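Local structure of vitamin B12-binding protein (Vibrio cholerae O395, 5YSC) at residues K109-L121 and A134-R146. The protein binds vitamin B12 in the periplasm and, as the solute-binding part of the BtuCDF ABC transporter, probably delivers it to the membrane subunit BtuC. Sequence-based numbering, arbitrary orientation.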
ATOM      1  N   LYS A 109       4.811  -6.968  -0.642  1.00 15.30           N
ATOM      2  CA  LYS A 109       4.394  -7.691   0.559  1.00 16.53           C
ATOM      3  C   LYS A 109       5.026  -7.218   1.877  1.00 18.64           C
ATOM      4  O   LYS A 109       4.357  -7.177   2.897  1.00 20.70           O
ATOM      5  CB  LYS A 109       4.654  -9.187   0.400  1.00 22.08           C
ATOM      6  CG  LYS A 109       4.068 -10.023   1.521  1.00 25.84           C
ATOM      7  CD  LYS A 109       4.696 -11.395   1.583  1.00 30.65           C
ATOM      8  CE  LYS A 109       3.644 -12.479   1.516  1.00 39.74           C
ATOM      9  NZ  LYS A 109       2.461 -12.055   0.726  1.00 41.03           N
ATOM     10  N   THR A 110       6.311  -6.889   1.843  1.00 15.07           N
ATOM     11  CA  THR A 110       7.058  -6.517   3.037  1.00 14.59           C
ATOM     12  C   THR A 110       7.487  -5.058   2.979  1.00 12.95           C
ATOM     13  O   THR A 110       7.528  -4.439   1.917  1.00 14.20           O
ATOM     14  CB  THR A 110       8.323  -7.356   3.216  1.00 18.79           C
ATOM     15  OG1 THR A 110       9.302  -6.946   2.275  1.00 17.72           O
ATOM     16  CG2 THR A 110       8.031  -8.819   3.044  1.00 19.34           C
ATOM     17  N   LEU A 111       7.888  -4.547   4.154  1.00 19.73           N
ATOM     18  CA  LEU A 111       8.387  -3.172   4.246  1.00 14.32           C
ATOM     19  C   LEU A 111       9.770  -3.035   3.632  1.00 15.15           C
ATOM     20  O   LEU A 111      10.070  -2.051   2.966  1.00 14.44           O
ATOM     21  CB  LEU A 111       8.423  -2.719   5.708  1.00 17.06           C
ATOM     22  CG  LEU A 111       7.039  -2.437   6.283  1.00 16.06           C
ATOM     23  CD1 LEU A 111       7.106  -2.503   7.774  1.00 21.34           C
ATOM     24  CD2 LEU A 111       6.493  -1.052   5.796  1.00 15.80           C
ATOM     25  N   ASP A 112      10.633  -4.021   3.837  1.00 16.67           N
ATOM     26  CA  ASP A 112      11.952  -3.912   3.243  1.00 17.83           C
ATOM     27  C   ASP A 112      11.877  -3.928   1.718  1.00 15.09           C
ATOM     28  O   ASP A 112      12.728  -3.333   1.063  1.00 17.77           O
ATOM     29  CB  ASP A 112      12.858  -5.039   3.775  1.00 22.01           C
ATOM     30  CG  ASP A 112      13.136  -4.911   5.285  1.00 23.41           C
ATOM     31  OD1 ASP A 112      14.022  -4.156   5.688  1.00 23.94           O
ATOM     32  OD2 ASP A 112      12.448  -5.550   6.067  1.00 28.84           O
ATOM     33  N   GLU A 113      10.847  -4.560   1.143  1.00 16.75           N
ATOM     34  CA  GLU A 113      10.689  -4.573  -0.307  1.00 15.28           C
ATOM     35  C   GLU A 113      10.506  -3.168  -0.901  1.00 14.71           C
ATOM     36  O   GLU A 113      10.772  -2.946  -2.092  1.00 12.99           O
ATOM     37  CB  GLU A 113       9.505  -5.473  -0.698  1.00 13.96           C
ATOM     38  CG  GLU A 113       9.912  -6.962  -0.741  1.00 16.37           C
ATOM     39  CD  GLU A 113       8.781  -7.944  -0.991  1.00 18.24           C
ATOM     40  OE1 GLU A 113       7.568  -7.642  -0.884  1.00 15.23           O
ATOM     41  OE2 GLU A 113       9.144  -9.112  -1.247  1.00 21.59           O
ATOM     42  N   ILE A 114      10.007  -2.212  -0.111  1.00 15.26           N
ATOM     43  CA  ILE A 114       9.860  -0.862  -0.639  1.00 13.27           C
ATOM     44  C   ILE A 114      11.229  -0.296  -0.965  1.00 15.26           C
ATOM     45  O   ILE A 114      11.449   0.277  -2.026  1.00 14.43           O
ATOM     46  CB  ILE A 114       9.089   0.044   0.352  1.00 10.92           C
ATOM     47  CG1 ILE A 114       7.669  -0.511   0.557  1.00 11.75           C
ATOM     48  CG2 ILE A 114       9.024   1.466  -0.168  1.00 12.29           C
ATOM     49  CD1 ILE A 114       6.886   0.140   1.658  1.00 11.25           C
ATOM     50  N   ALA A 115      12.147  -0.393  -0.026  1.00 10.70           N
ATOM     51  CA  ALA A 115      13.489   0.078  -0.299  1.00 12.80           C
ATOM     52  C   ALA A 115      14.121  -0.718  -1.439  1.00 13.99           C
ATOM     53  O   ALA A 115      14.781  -0.140  -2.311  1.00 14.70           O
ATOM     54  CB  ALA A 115      14.334  -0.013   0.963  1.00 18.35           C
ATOM     55  N   ASP A 116      13.889  -2.032  -1.466  1.00 17.72           N
ATOM     56  CA  ASP A 116      14.415  -2.861  -2.552  1.00 19.20           C
ATOM     57  C   ASP A 116      13.910  -2.359  -3.900  1.00 19.92           C
ATOM     58  O   ASP A 116      14.662  -2.290  -4.876  1.00 19.80           O
ATOM     59  CB  ASP A 116      14.001  -4.336  -2.379  1.00 21.26           C
ATOM     60  CG  ASP A 116      14.546  -5.002  -1.125  1.00 26.71           C
ATOM     61  OD1 ASP A 116      15.543  -4.545  -0.514  1.00 25.56           O
ATOM     62  OD2 ASP A 116      13.942  -6.034  -0.773  1.00 28.54           O
ATOM     63  N   ASN A 117      12.605  -2.078  -3.985  1.00 16.84           N
ATOM     64  CA  ASN A 117      12.029  -1.501  -5.200  1.00 16.38           C
ATOM     65  C   ASN A 117      12.746  -0.217  -5.636  1.00 17.23           C
ATOM     66  O   ASN A 117      13.056  -0.037  -6.813  1.00 16.25           O
ATOM     67  CB  ASN A 117      10.540  -1.185  -4.984  1.00 14.86           C
ATOM     68  CG  ASN A 117       9.619  -2.306  -5.370  1.00 16.82           C
ATOM     69  OD1 ASN A 117       9.209  -2.417  -6.542  1.00 18.76           O
ATOM     70  ND2 ASN A 117       9.160  -3.038  -4.388  1.00 16.30           N
ATOM     71  N   ILE A 118      12.943   0.723  -4.706  1.00 13.83           N
ATOM     72  CA  ILE A 118      13.556   1.991  -5.042  1.00 13.91           C
ATOM     73  C   ILE A 118      14.977   1.771  -5.533  1.00 18.10           C
ATOM     74  O   ILE A 118      15.387   2.373  -6.534  1.00 16.99           O
ATOM     75  CB  ILE A 118      13.524   2.949  -3.834  1.00 14.00           C
ATOM     76  CG1 ILE A 118      12.076   3.219  -3.422  1.00 14.10           C
ATOM     77  CG2 ILE A 118      14.251   4.268  -4.178  1.00 15.91           C
ATOM     78  CD1 ILE A 118      11.905   4.001  -2.087  1.00 11.46           C
ATOM     79  N   GLU A 119      15.727   0.883  -4.858  1.00 21.23           N
ATOM     80  CA  GLU A 119      17.120   0.653  -5.230  1.00 22.13           C
ATOM     81  C   GLU A 119      17.207  -0.019  -6.594  1.00 20.16           C
ATOM     82  O   GLU A 119      17.985   0.405  -7.451  1.00 22.91           O
ATOM     83  CB  GLU A 119      17.816  -0.169  -4.148  1.00 25.07           C
ATOM     84  CG  GLU A 119      19.274  -0.494  -4.456  1.00 36.04           C
ATOM     85  CD  GLU A 119      19.928  -1.208  -3.298  1.00 45.14           C
ATOM     86  OE1 GLU A 119      19.208  -1.912  -2.553  1.00 45.06           O
ATOM     87  OE2 GLU A 119      21.157  -1.058  -3.124  1.00 50.39           O
ATOM     88  N   ALA A 120      16.351  -1.000  -6.844  1.00 21.56           N
ATOM     89  CA  ALA A 120      16.263  -1.585  -8.181  1.00 21.00           C
ATOM     90  C   ALA A 120      15.918  -0.546  -9.235  1.00 20.26           C
ATOM     91  O   ALA A 120      16.536  -0.490 -10.304  1.00 20.84           O
ATOM     92  CB  ALA A 120      15.224  -2.711  -8.195  1.00 20.85           C
ATOM     93  N   LEU A 121      14.900   0.277  -8.985  1.00 16.67           N
ATOM     94  CA  LEU A 121      14.498   1.195 -10.020  1.00 16.14           C
ATOM     95  C   LEU A 121      15.563   2.243 -10.292  1.00 18.25           C
ATOM     96  O   LEU A 121      15.622   2.788 -11.390  1.00 19.51           O
ATOM     97  CB  LEU A 121      13.166   1.849  -9.648  1.00 15.08           C
ATOM     98  CG  LEU A 121      11.938   0.966  -9.860  1.00 14.60           C
ATOM     99  CD1 LEU A 121      10.702   1.636  -9.270  1.00 14.46           C
ATOM    100  CD2 LEU A 121      11.707   0.705 -11.349  1.00 13.25           C
ATOM    101  N   ALA A 134      17.446   7.692  -1.622  1.00 19.88           N
ATOM    102  CA  ALA A 134      16.098   7.504  -1.096  1.00 18.27           C
ATOM    103  C   ALA A 134      15.961   6.156  -0.409  1.00 18.80           C
ATOM    104  O   ALA A 134      15.348   6.058   0.656  1.00 16.51           O
ATOM    105  CB  ALA A 134      15.078   7.658  -2.219  1.00 16.72           C
ATOM    106  N   ALA A 135      16.520   5.096  -1.007  1.00 19.47           N
ATOM    107  CA  ALA A 135      16.452   3.773  -0.393  1.00 19.42           C
ATOM    108  C   ALA A 135      17.246   3.723   0.904  1.00 21.51           C
ATOM    109  O   ALA A 135      16.828   3.087   1.881  1.00 23.16           O
ATOM    110  CB  ALA A 135      16.965   2.713  -1.371  1.00 20.84           C
ATOM    111  N   HIS A 136      18.387   4.400   0.914  1.00 25.69           N
ATOM    112  CA  HIS A 136      19.206   4.439   2.108  1.00 28.58           C
ATOM    113  C   HIS A 136      18.416   5.091   3.224  1.00 28.77           C
ATOM    114  O   HIS A 136      18.344   4.566   4.325  1.00 27.08           O
ATOM    115  CB  HIS A 136      20.499   5.210   1.864  1.00 31.93           C
ATOM    116  CG  HIS A 136      21.239   5.548   3.119  1.00 39.80           C
ATOM    117  ND1 HIS A 136      22.170   4.705   3.683  1.00 45.18           N
ATOM    118  CD2 HIS A 136      21.172   6.629   3.929  1.00 40.15           C
ATOM    119  CE1 HIS A 136      22.649   5.256   4.784  1.00 46.34           C
ATOM    120  NE2 HIS A 136      22.061   6.425   4.953  1.00 44.77           N
ATOM    121  N   ASP A 137      17.818   6.237   2.924  1.00 23.70           N
ATOM    122  CA  ASP A 137      17.072   6.976   3.941  1.00 21.05           C
ATOM    123  C   ASP A 137      15.886   6.158   4.429  1.00 18.51           C
ATOM    124  O   ASP A 137      15.608   6.106   5.628  1.00 19.48           O
ATOM    125  CB  ASP A 137      16.604   8.321   3.381  1.00 19.03           C
ATOM    126  CG  ASP A 137      17.749   9.311   3.146  1.00 26.56           C
ATOM    127  OD1 ASP A 137      18.823   9.134   3.742  1.00 26.94           O
ATOM    128  OD2 ASP A 137      17.578  10.259   2.361  1.00 26.54           O
ATOM    129  N   PHE A 138      15.163   5.523   3.503  1.00 17.46           N
ATOM    130  CA  PHE A 138      14.054   4.641   3.881  1.00 18.00           C
ATOM    131  C   PHE A 138      14.515   3.565   4.846  1.00 22.81           C
ATOM    132  O   PHE A 138      13.859   3.287   5.854  1.00 19.53           O
ATOM    133  CB  PHE A 138      13.436   3.969   2.639  1.00 16.19           C
ATOM    134  CG  PHE A 138      12.216   3.155   2.936  1.00 15.44           C
ATOM    135  CD1 PHE A 138      12.332   1.878   3.411  1.00 17.56           C
ATOM    136  CD2 PHE A 138      10.930   3.671   2.743  1.00 13.00           C
ATOM    137  CE1 PHE A 138      11.216   1.119   3.708  1.00 16.29           C
ATOM    138  CE2 PHE A 138       9.812   2.922   3.034  1.00 13.12           C
ATOM    139  CZ  PHE A 138       9.947   1.652   3.538  1.00 13.68           C
ATOM    140  N   ARG A 139      15.621   2.892   4.514  1.00 18.91           N
ATOM    141  CA  ARG A 139      16.108   1.817   5.362  1.00 20.02           C
ATOM    142  C   ARG A 139      16.446   2.318   6.760  1.00 25.04           C
ATOM    143  O   ARG A 139      16.155   1.651   7.763  1.00 23.46           O
ATOM    144  CB  ARG A 139      17.327   1.174   4.702  1.00 22.16           C
ATOM    145  CG  ARG A 139      16.961   0.397   3.438  1.00 21.22           C
ATOM    146  CD  ARG A 139      18.051  -0.589   2.982  1.00 29.13           C
ATOM    147  NE  ARG A 139      17.580  -1.424   1.866  1.00 28.79           N
ATOM    148  CZ  ARG A 139      17.947  -1.290   0.595  1.00 29.29           C
ATOM    149  NH1 ARG A 139      18.842  -0.381   0.230  1.00 32.29           N
ATOM    150  NH2 ARG A 139      17.444  -2.114  -0.321  1.00 23.76           N
ATOM    151  N   GLN A 140      17.074   3.487   6.843  1.00 24.20           N
ATOM    152  CA  GLN A 140      17.438   4.003   8.155  1.00 24.40           C
ATOM    153  C   GLN A 140      16.197   4.371   8.956  1.00 22.01           C
ATOM    154  O   GLN A 140      16.073   3.991  10.123  1.00 22.51           O
ATOM    155  CB  GLN A 140      18.374   5.203   8.024  1.00 26.61           C
ATOM    156  CG  GLN A 140      18.892   5.664   9.395  1.00 32.70           C
ATOM    157  CD  GLN A 140      19.532   4.520  10.168  1.00 38.31           C
ATOM    158  OE1 GLN A 140      19.256   4.310  11.367  1.00 40.99           O
ATOM    159  NE2 GLN A 140      20.363   3.743   9.471  1.00 37.55           N
ATOM    160  N   ARG A 141      15.226   5.048   8.335  1.00 21.96           N
ATOM    161  CA  ARG A 141      14.004   5.373   9.074  1.00 23.96           C
ATOM    162  C   ARG A 141      13.251   4.106   9.464  1.00 22.43           C
ATOM    163  O   ARG A 141      12.678   4.020  10.552  1.00 21.51           O
ATOM    164  CB  ARG A 141      13.107   6.307   8.255  1.00 19.54           C
ATOM    165  CG  ARG A 141      11.869   6.748   9.018  1.00 18.62           C
ATOM    166  CD  ARG A 141      11.039   7.748   8.251  1.00 19.06           C
ATOM    167  NE  ARG A 141       9.821   8.074   9.004  1.00 17.96           N
ATOM    168  CZ  ARG A 141       8.708   8.591   8.474  1.00 16.61           C
ATOM    169  NH1 ARG A 141       8.611   8.847   7.177  1.00 16.66           N
ATOM    170  NH2 ARG A 141       7.661   8.822   9.229  1.00 15.76           N
ATOM    171  N   LEU A 142      13.252   3.089   8.594  1.00 16.30           N
ATOM    172  CA  LEU A 142      12.576   1.852   8.936  1.00 15.50           C
ATOM    173  C   LEU A 142      13.236   1.210  10.140  1.00 17.66           C
ATOM    174  O   LEU A 142      12.555   0.674  11.015  1.00 20.00           O
ATOM    175  CB  LEU A 142      12.585   0.883   7.745  1.00 15.43           C
ATOM    176  CG  LEU A 142      11.996  -0.512   8.003  1.00 19.72           C
ATOM    177  CD1 LEU A 142      10.580  -0.499   8.480  1.00 15.83           C
ATOM    178  CD2 LEU A 142      12.042  -1.316   6.710  1.00 18.59           C
ATOM    179  N   GLN A 143      14.565   1.282  10.187  1.00 19.08           N
ATOM    180  CA  GLN A 143      15.312   0.805  11.345  1.00 21.81           C
ATOM    181  C   GLN A 143      14.928   1.592  12.590  1.00 25.02           C
ATOM    182  O   GLN A 143      14.699   1.019  13.663  1.00 27.04           O
ATOM    183  CB  GLN A 143      16.805   0.928  11.067  1.00 26.82           C
ATOM    184  CG  GLN A 143      17.721   0.665  12.247  1.00 34.36           C
ATOM    185  CD  GLN A 143      17.564  -0.716  12.834  1.00 39.02           C
ATOM    186  OE1 GLN A 143      17.181  -1.672  12.148  1.00 40.36           O
ATOM    187  NE2 GLN A 143      17.865  -0.835  14.123  1.00 42.15           N
ATOM    188  N   ASP A 144      14.851   2.911  12.458  1.00 23.71           N
ATOM    189  CA  ASP A 144      14.458   3.726  13.599  1.00 22.27           C
ATOM    190  C   ASP A 144      13.082   3.322  14.097  1.00 22.14           C
ATOM    191  O   ASP A 144      12.862   3.187  15.305  1.00 26.61           O
ATOM    192  CB  ASP A 144      14.475   5.206  13.216  1.00 23.07           C
ATOM    193  CG  ASP A 144      15.868   5.740  12.936  1.00 28.89           C
ATOM    194  OD1 ASP A 144      16.858   5.126  13.400  1.00 30.55           O
ATOM    195  OD2 ASP A 144      15.968   6.770  12.229  1.00 30.20           O
ATOM    196  N   LEU A 145      12.130   3.132  13.177  1.00 19.29           N
ATOM    197  CA  LEU A 145      10.782   2.784  13.600  1.00 18.67           C
ATOM    198  C   LEU A 145      10.735   1.416  14.264  1.00 22.93           C
ATOM    199  O   LEU A 145      10.011   1.228  15.248  1.00 24.05           O
ATOM    200  CB  LEU A 145       9.837   2.839  12.413  1.00 17.66           C
ATOM    201  CG  LEU A 145       9.574   4.227  11.858  1.00 16.58           C
ATOM    202  CD1 LEU A 145       8.928   4.125  10.469  1.00 14.98           C
ATOM    203  CD2 LEU A 145       8.680   5.019  12.826  1.00 19.47           C
ATOM    204  N   ARG A 146      11.466   0.432  13.724  1.00 22.97           N
ATOM    205  CA  ARG A 146      11.463  -0.888  14.338  1.00 23.36           C
ATOM    206  C   ARG A 146      11.964  -0.790  15.776  1.00 27.52           C
ATOM    207  O   ARG A 146      11.357  -1.343  16.696  1.00 28.91           O
ATOM    208  CB  ARG A 146      12.315  -1.858  13.503  1.00 25.24           C
ATOM    209  CG  ARG A 146      11.694  -2.252  12.146  1.00 21.26           C
ATOM    210  CD  ARG A 146      12.594  -3.155  11.297  1.00 24.65           C
ATOM    211  NE  ARG A 146      11.798  -3.861  10.290  1.00 22.25           N
ATOM    212  CZ  ARG A 146      12.217  -4.181   9.071  1.00 22.56           C
ATOM    213  NH1 ARG A 146      13.456  -3.908   8.696  1.00 24.01           N
ATOM    214  NH2 ARG A 146      11.389  -4.801   8.244  1.00 19.52           N
TER
HETATM  215  O   HOH W   1      15.716  -2.998   1.957  1.00 37.63           O
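Ala115 and Ala135 mark the tight part of this antiparallel helix pair: their CA atoms lie 4.7 Å apart, and the short axes run at 168° to each other. With only methyl groups at this point, the helices can approach closely. One turn after Ala135, Phe138 has its CG anti to the backbone N (chi1 -175°), which carries the ring across to segment 109-121. Ala115 N lies over one ring face, Ile114 CG2 approaches Phe138 CE2 obliquely at 3.6 Å, and Ile118 CG2 reaches Ala134 and Ala135. Leu111 and Leu142 extend this buried side, where Leu181 of helix 176-181 touches both and Leu255 of helix 254-267 touches Phe138.

The other flank is polar and more exposed. Arg139 lays its guanidinium over the Ala115 methyl, with CB 3.5 Å above the plane. Its NH2 centres a salt-bridge network, meeting Asp116 OD1 through the anti lone pair at 3.1 Å and Glu119 OE1 on its anti side, tilted out of the carboxylate plane, at 2.9 Å. Farther along, Arg146 forms an end-on salt bridge with Asp112: NH1 donates to the syn lone pair of OD1 (3.1 Å, 162°), while NH2 meets OD2 from out of the carboxylate plane. Leu142 CD2 lies over one guanidinium face.

The two consecutive helices form a helical hairpin, in which 128-148 is the long helix linking the two lobes, as in this class of periplasmic binding protein. Its buried side is uncharged; on the charged margin, Arg139 would partly offset repulsion between Asp116 and Glu119, while Arg146 pairs with Asp112.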